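Glycoside Hydrolase Family 43_12 (Metagenome, PDB 7JVH) probably hydrolyses arabinofuranosyl or xylosyl linkages in plant cell-wall polysaccharides such as arabinoxylan. Local coordinates at residues A28-Y42 and H436-S450. Numbering follows the deposited sequence.
Sequences ATFTNFTYTGEDDIY and HRQQHIKYTAQTTLS
Tyr35 lies in an aromatic cluster with His436, His440 and Tyr443. Its CG, anti to the backbone N (chi1 173°), sends the ring into the core, where CE1 meets CD1 of Tyr443 at 3.4 Å and CE1 of His436 sits over one face. A long phenol suits this place because its hydroxyl reaches the turn carrying Gln439 and His440: Tyr35 OH shares a 2.6 Å hydrogen bond with His440 ND1, in the plane of the imidazole, and accepts one from Gln439 N. His440 NE2 bonds to Gly380 O. With no side chain in the way, Gly37 CA comes down over the centre of this ring, 3.4 Å from the centroid, in a CH-pi contact. Further along, apolar Phe30 and Leu449 lie side by side on the same buried face, where Met563 of strand 560-566 touches Phe30, Phe33 and Thr447.

Strand 28-37 runs antiparallel to the strand through Tyr443-Ser450 in one sheet of the concanavalin A-like beta-sandwich, the N-terminal strand joining the C-terminal domain. A classic bulge sets Thr31 and Asn32 against Thr448; there Thr447 OG1 (2.7 Å) and Thr448 N both bond to Asn32 O, satisfying the buried hydroxyl.

On the opposite face, a water lies between Asn32 OD1, Gln446 NE2 and Thr448 OG1, the last also bonded to Thr516. Beyond Gly37, Thr444 OG1 donates to Glu38 OE1 (2.6 Å), and Asp39, salt-bridged to Arg323, accepts a bond from Lys442 N on OD1. Lys442, extended from CG onward, is long enough to span to Asp40 OD1 in a 2.9 Å salt bridge.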
loop_
_atom_site.group_PDB
_atom_site.type_symbol
_atom_site.label_atom_id
_atom_site.label_comp_id
_atom_site.label_asym_id
_atom_site.label_seq_id
_atom_site.Cartn_x
_atom_site.Cartn_y
_atom_site.Cartn_z
ATOM N N ALA A 28 -5.499 -24.745 12.756
ATOM C CA ALA A 28 -5.870 -23.951 13.915
ATOM C C ALA A 28 -7.075 -23.060 13.633
ATOM O O ALA A 28 -7.437 -22.831 12.478
ATOM C CB ALA A 28 -4.690 -23.109 14.368
ATOM N N THR A 29 -7.689 -22.576 14.718
ATOM C CA THR A 29 -8.727 -21.556 14.689
ATOM C C THR A 29 -8.264 -20.362 15.526
ATOM O O THR A 29 -8.118 -20.465 16.737
ATOM C CB THR A 29 -10.065 -22.101 15.214
ATOM O OG1 THR A 29 -10.443 -23.244 14.443
ATOM C CG2 THR A 29 -11.173 -21.076 15.101
ATOM N N PHE A 30 -8.024 -19.230 14.856
ATOM C CA PHE A 30 -7.602 -17.993 15.503
ATOM C C PHE A 30 -8.851 -17.236 15.921
ATOM O O PHE A 30 -9.612 -16.779 15.071
ATOM C CB PHE A 30 -6.740 -17.156 14.567
ATOM C CG PHE A 30 -5.474 -17.851 14.122
ATOM C CD1 PHE A 30 -5.489 -18.729 13.042
ATOM C CD2 PHE A 30 -4.281 -17.635 14.785
ATOM C CE1 PHE A 30 -4.335 -19.374 12.630
ATOM C CE2 PHE A 30 -3.120 -18.287 14.383
ATOM C CZ PHE A 30 -3.142 -19.145 13.295
ATOM N N THR A 31 -9.060 -17.138 17.241
ATOM C CA THR A 31 -10.275 -16.594 17.831
ATOM C C THR A 31 -10.199 -15.072 18.021
ATOM O O THR A 31 -11.225 -14.428 18.204
ATOM C CB THR A 31 -10.562 -17.266 19.190
ATOM O OG1 THR A 31 -11.876 -16.952 19.628
ATOM C CG2 THR A 31 -9.601 -16.779 20.240
ATOM N N ASN A 32 -8.975 -14.529 18.011
ATOM C CA ASN A 32 -8.716 -13.100 18.139
ATOM C C ASN A 32 -7.448 -12.651 17.420
ATOM O O ASN A 32 -6.468 -13.390 17.348
ATOM C CB ASN A 32 -8.569 -12.701 19.604
ATOM C CG ASN A 32 -8.231 -11.226 19.781
ATOM O OD1 ASN A 32 -7.108 -10.863 20.134
ATOM N ND2 ASN A 32 -9.201 -10.368 19.500
ATOM N N PHE A 33 -7.479 -11.420 16.899
ATOM C CA PHE A 33 -6.279 -10.660 16.601
ATOM C C PHE A 33 -6.454 -9.237 17.135
ATOM O O PHE A 33 -7.483 -8.613 16.896
ATOM C CB PHE A 33 -5.964 -10.617 15.090
ATOM C CG PHE A 33 -4.572 -10.152 14.795
ATOM C CD1 PHE A 33 -4.276 -8.808 14.658
ATOM C CD2 PHE A 33 -3.542 -11.065 14.678
ATOM C CE1 PHE A 33 -2.978 -8.383 14.395
ATOM C CE2 PHE A 33 -2.232 -10.650 14.397
ATOM C CZ PHE A 33 -1.956 -9.303 14.266
ATOM N N THR A 34 -5.437 -8.740 17.841
ATOM C CA THR A 34 -5.420 -7.378 18.355
ATOM C C THR A 34 -4.169 -6.681 17.869
ATOM O O THR A 34 -3.078 -7.230 17.991
ATOM C CB THR A 34 -5.471 -7.326 19.921
ATOM O OG1 THR A 34 -6.645 -8.007 20.375
ATOM C CG2 THR A 34 -5.504 -5.915 20.427
ATOM N N TYR A 35 -4.347 -5.479 17.312
ATOM C CA TYR A 35 -3.256 -4.629 16.859
ATOM C C TYR A 35 -3.383 -3.259 17.521
ATOM O O TYR A 35 -4.439 -2.619 17.426
ATOM C CB TYR A 35 -3.281 -4.488 15.328
ATOM C CG TYR A 35 -2.284 -3.477 14.778
ATOM C CD1 TYR A 35 -0.953 -3.824 14.571
ATOM C CD2 TYR A 35 -2.676 -2.181 14.468
ATOM C CE1 TYR A 35 -0.040 -2.909 14.081
ATOM C CE2 TYR A 35 -1.776 -1.250 13.974
ATOM C CZ TYR A 35 -0.460 -1.618 13.767
ATOM O OH TYR A 35 0.441 -0.693 13.272
ATOM N N THR A 36 -2.304 -2.827 18.191
ATOM C CA THR A 36 -2.250 -1.558 18.909
ATOM C C THR A 36 -1.055 -0.738 18.452
ATOM O O THR A 36 0.087 -1.143 18.655
ATOM C CB THR A 36 -2.195 -1.763 20.464
ATOM O OG1 THR A 36 -3.401 -2.388 20.910
ATOM C CG2 THR A 36 -2.013 -0.430 21.200
ATOM N N GLY A 37 -1.339 0.428 17.850
ATOM C CA GLY A 37 -0.322 1.388 17.443
ATOM C C GLY A 37 0.041 2.258 18.630
ATOM O O GLY A 37 -0.830 2.609 19.429
ATOM N N GLU A 38 1.334 2.584 18.756
ATOM C CA GLU A 38 1.900 3.250 19.939
ATOM C C GLU A 38 3.050 4.170 19.520
ATOM O O GLU A 38 4.130 4.144 20.120
ATOM C CB GLU A 38 2.445 2.232 20.967
ATOM C CG GLU A 38 1.496 1.130 21.418
ATOM C CD GLU A 38 2.235 -0.108 21.956
ATOM O OE1 GLU A 38 3.117 -0.668 21.277
ATOM O OE2 GLU A 38 1.920 -0.562 23.077
ATOM N N ASP A 39 2.816 4.992 18.492
ATOM C CA ASP A 39 3.824 5.925 18.017
ATOM C C ASP A 39 3.927 7.186 18.880
ATOM O O ASP A 39 2.910 7.736 19.347
ATOM C CB ASP A 39 3.584 6.299 16.550
ATOM C CG ASP A 39 4.126 5.248 15.586
ATOM O OD1 ASP A 39 5.064 4.490 15.984
ATOM O OD2 ASP A 39 3.603 5.198 14.432
ATOM N N ASP A 40 5.179 7.613 19.099
ATOM C CA ASP A 40 5.530 8.786 19.874
ATOM C C ASP A 40 4.859 10.063 19.344
ATOM O O ASP A 40 4.330 10.861 20.119
ATOM C CB ASP A 40 7.050 8.973 19.858
ATOM C CG ASP A 40 7.794 7.840 20.521
ATOM O OD1 ASP A 40 7.189 7.037 21.266
ATOM O OD2 ASP A 40 9.015 7.738 20.305
ATOM N N ILE A 41 4.890 10.236 18.019
ATOM C CA ILE A 41 4.476 11.462 17.364
ATOM C C ILE A 41 3.022 11.865 17.697
ATOM O O ILE A 41 2.722 13.045 17.851
ATOM C CB ILE A 41 4.689 11.394 15.822
ATOM C CG1 ILE A 41 4.688 12.791 15.199
ATOM C CG2 ILE A 41 3.635 10.525 15.159
ATOM C CD1 ILE A 41 5.927 13.599 15.539
ATOM N N TYR A 42 2.133 10.874 17.785
ATOM C CA TYR A 42 0.719 11.097 18.031
ATOM C C TYR A 42 0.481 11.389 19.513
ATOM O O TYR A 42 -0.346 12.253 19.853
ATOM C CB TYR A 42 -0.113 9.893 17.600
ATOM C CG TYR A 42 0.076 9.531 16.143
ATOM C CD1 TYR A 42 -0.240 10.439 15.151
ATOM C CD2 TYR A 42 0.565 8.277 15.756
ATOM C CE1 TYR A 42 -0.085 10.131 13.831
ATOM C CE2 TYR A 42 0.727 7.956 14.419
ATOM C CZ TYR A 42 0.401 8.889 13.463
ATOM O OH TYR A 42 0.551 8.595 12.131
ATOM N N HIS A 436 -2.118 -7.997 8.272
ATOM C CA HIS A 436 -2.508 -6.645 8.577
ATOM C C HIS A 436 -1.241 -5.831 8.394
ATOM O O HIS A 436 -0.180 -6.226 8.882
ATOM C CB HIS A 436 -2.988 -6.566 10.023
ATOM C CG HIS A 436 -3.558 -5.234 10.405
ATOM N ND1 HIS A 436 -2.771 -4.115 10.586
ATOM C CD2 HIS A 436 -4.834 -4.841 10.644
ATOM C CE1 HIS A 436 -3.541 -3.098 10.921
ATOM N NE2 HIS A 436 -4.794 -3.511 10.958
ATOM N N ARG A 437 -1.352 -4.698 7.687
ATOM C CA ARG A 437 -0.227 -3.816 7.455
ATOM C C ARG A 437 0.304 -3.273 8.769
ATOM O O ARG A 437 -0.468 -2.987 9.689
ATOM C CB ARG A 437 -0.656 -2.650 6.562
ATOM C CG ARG A 437 -0.994 -3.045 5.133
ATOM C CD ARG A 437 -1.753 -1.921 4.477
ATOM N NE ARG A 437 -2.100 -2.107 3.071
ATOM C CZ ARG A 437 -3.083 -2.890 2.630
ATOM N NH1 ARG A 437 -3.814 -3.637 3.454
ATOM N NH2 ARG A 437 -3.348 -2.949 1.339
ATOM N N GLN A 438 1.632 -3.158 8.865
ATOM C CA GLN A 438 2.278 -2.455 9.967
ATOM C C GLN A 438 2.038 -0.965 9.724
ATOM O O GLN A 438 2.630 -0.363 8.809
ATOM C CB GLN A 438 3.765 -2.770 10.047
ATOM C CG GLN A 438 4.491 -2.015 11.139
ATOM C CD GLN A 438 5.851 -2.611 11.512
ATOM O OE1 GLN A 438 6.226 -3.673 11.034
ATOM N NE2 GLN A 438 6.578 -1.927 12.389
ATOM N N GLN A 439 1.161 -0.373 10.550
ATOM C CA GLN A 439 0.746 1.016 10.389
ATOM C C GLN A 439 1.547 1.990 11.236
ATOM O O GLN A 439 1.379 3.198 11.107
ATOM C CB GLN A 439 -0.748 1.157 10.672
ATOM C CG GLN A 439 -1.602 0.528 9.582
ATOM C CD GLN A 439 -3.077 0.751 9.805
ATOM O OE1 GLN A 439 -3.667 0.172 10.702
ATOM N NE2 GLN A 439 -3.686 1.568 8.970
ATOM N N HIS A 440 2.440 1.459 12.073
ATOM C CA HIS A 440 3.209 2.240 13.036
ATOM C C HIS A 440 4.618 1.688 13.161
ATOM O O HIS A 440 4.849 0.476 12.936
ATOM C CB HIS A 440 2.558 2.152 14.430
ATOM C CG HIS A 440 1.138 2.604 14.454
ATOM N ND1 HIS A 440 0.103 1.796 14.045
ATOM C CD2 HIS A 440 0.578 3.778 14.833
ATOM C CE1 HIS A 440 -1.036 2.458 14.170
ATOM N NE2 HIS A 440 -0.774 3.658 14.653
ATOM N N ILE A 441 5.539 2.566 13.577
ATOM C CA ILE A 441 6.914 2.162 13.872
ATOM C C ILE A 441 6.922 1.368 15.178
ATOM O O ILE A 441 7.591 0.342 15.290
ATOM C CB ILE A 441 7.849 3.379 14.002
ATOM C CG1 ILE A 441 7.769 4.261 12.755
ATOM C CG2 ILE A 441 9.285 2.909 14.180
ATOM C CD1 ILE A 441 8.523 5.562 12.895
ATOM N N LYS A 442 6.170 1.869 16.161
ATOM C CA LYS A 442 6.008 1.210 17.457
ATOM C C LYS A 442 4.624 0.593 17.559
ATOM O O LYS A 442 3.633 1.298 17.506
ATOM C CB LYS A 442 6.187 2.204 18.590
ATOM C CG LYS A 442 7.626 2.562 18.887
ATOM C CD LYS A 442 7.687 3.596 20.003
ATOM C CE LYS A 442 9.133 3.905 20.355
ATOM N NZ LYS A 442 9.197 4.942 21.439
ATOM N N TYR A 443 4.567 -0.733 17.684
ATOM C CA TYR A 443 3.301 -1.429 17.826
ATOM C C TYR A 443 3.440 -2.678 18.700
ATOM O O TYR A 443 4.539 -3.132 19.019
ATOM C CB TYR A 443 2.643 -1.741 16.456
ATOM C CG TYR A 443 3.098 -3.005 15.769
ATOM C CD1 TYR A 443 2.443 -4.217 15.991
ATOM C CD2 TYR A 443 4.167 -2.996 14.874
ATOM C CE1 TYR A 443 2.845 -5.377 15.366
ATOM C CE2 TYR A 443 4.563 -4.148 14.221
ATOM C CZ TYR A 443 3.906 -5.334 14.478
ATOM O OH TYR A 443 4.330 -6.493 13.845
ATOM N N THR A 444 2.280 -3.183 19.107
ATOM C CA THR A 444 2.128 -4.343 19.944
ATOM C C THR A 444 0.913 -5.042 19.384
ATOM O O THR A 444 -0.102 -4.410 19.122
ATOM C CB THR A 444 1.896 -3.972 21.434
ATOM O OG1 THR A 444 3.020 -3.233 21.920
ATOM C CG2 THR A 444 1.713 -5.209 22.301
ATOM N N ALA A 445 1.039 -6.356 19.176
ATOM C CA ALA A 445 -0.025 -7.157 18.612
ATOM C C ALA A 445 -0.036 -8.495 19.301
ATOM O O ALA A 445 0.998 -8.952 19.805
ATOM C CB ALA A 445 0.207 -7.323 17.114
ATOM N N GLN A 446 -1.212 -9.121 19.327
ATOM C CA GLN A 446 -1.339 -10.486 19.786
ATOM C C GLN A 446 -2.467 -11.228 19.086
ATOM O O GLN A 446 -3.410 -10.619 18.592
ATOM C CB GLN A 446 -1.580 -10.501 21.287
ATOM C CG GLN A 446 -2.703 -9.588 21.727
ATOM C CD GLN A 446 -3.288 -10.009 23.045
ATOM O OE1 GLN A 446 -3.012 -9.407 24.072
ATOM N NE2 GLN A 446 -4.106 -11.051 23.016
ATOM N N THR A 447 -2.353 -12.556 19.046
ATOM C CA THR A 447 -3.382 -13.419 18.490
ATOM C C THR A 447 -3.612 -14.585 19.441
ATOM O O THR A 447 -2.707 -15.010 20.155
ATOM C CB THR A 447 -3.006 -13.918 17.064
ATOM O OG1 THR A 447 -4.156 -14.504 16.448
ATOM C CG2 THR A 447 -1.861 -14.942 17.092
ATOM N N THR A 448 -4.846 -15.088 19.443
ATOM C CA THR A 448 -5.277 -16.181 20.303
ATOM C C THR A 448 -5.812 -17.275 19.404
ATOM O O THR A 448 -6.634 -17.012 18.524
ATOM C CB THR A 448 -6.365 -15.719 21.296
ATOM O OG1 THR A 448 -5.841 -14.651 22.075
ATOM C CG2 THR A 448 -6.780 -16.830 22.222
ATOM N N LEU A 449 -5.337 -18.501 19.630
ATOM C CA LEU A 449 -5.622 -19.607 18.729
ATOM C C LEU A 449 -5.871 -20.893 19.491
ATOM O O LEU A 449 -5.296 -21.127 20.550
ATOM C CB LEU A 449 -4.513 -19.793 17.662
ATOM C CG LEU A 449 -3.175 -20.427 18.063
ATOM C CD1 LEU A 449 -2.582 -21.292 16.974
ATOM C CD2 LEU A 449 -2.191 -19.343 18.461
ATOM N N SER A 450 -6.786 -21.697 18.945
ATOM C CA SER A 450 -7.066 -23.040 19.389
ATOM C C SER A 450 -6.422 -23.968 18.366
ATOM O O SER A 450 -6.822 -24.010 17.209
ATOM C CB SER A 450 -8.566 -23.265 19.499
ATOM O OG SER A 450 -8.862 -24.646 19.505
HETATM O O HOH W 1 -8.827 -25.549 15.299
HETATM O O HOH W 2 -5.204 -12.402 21.193
#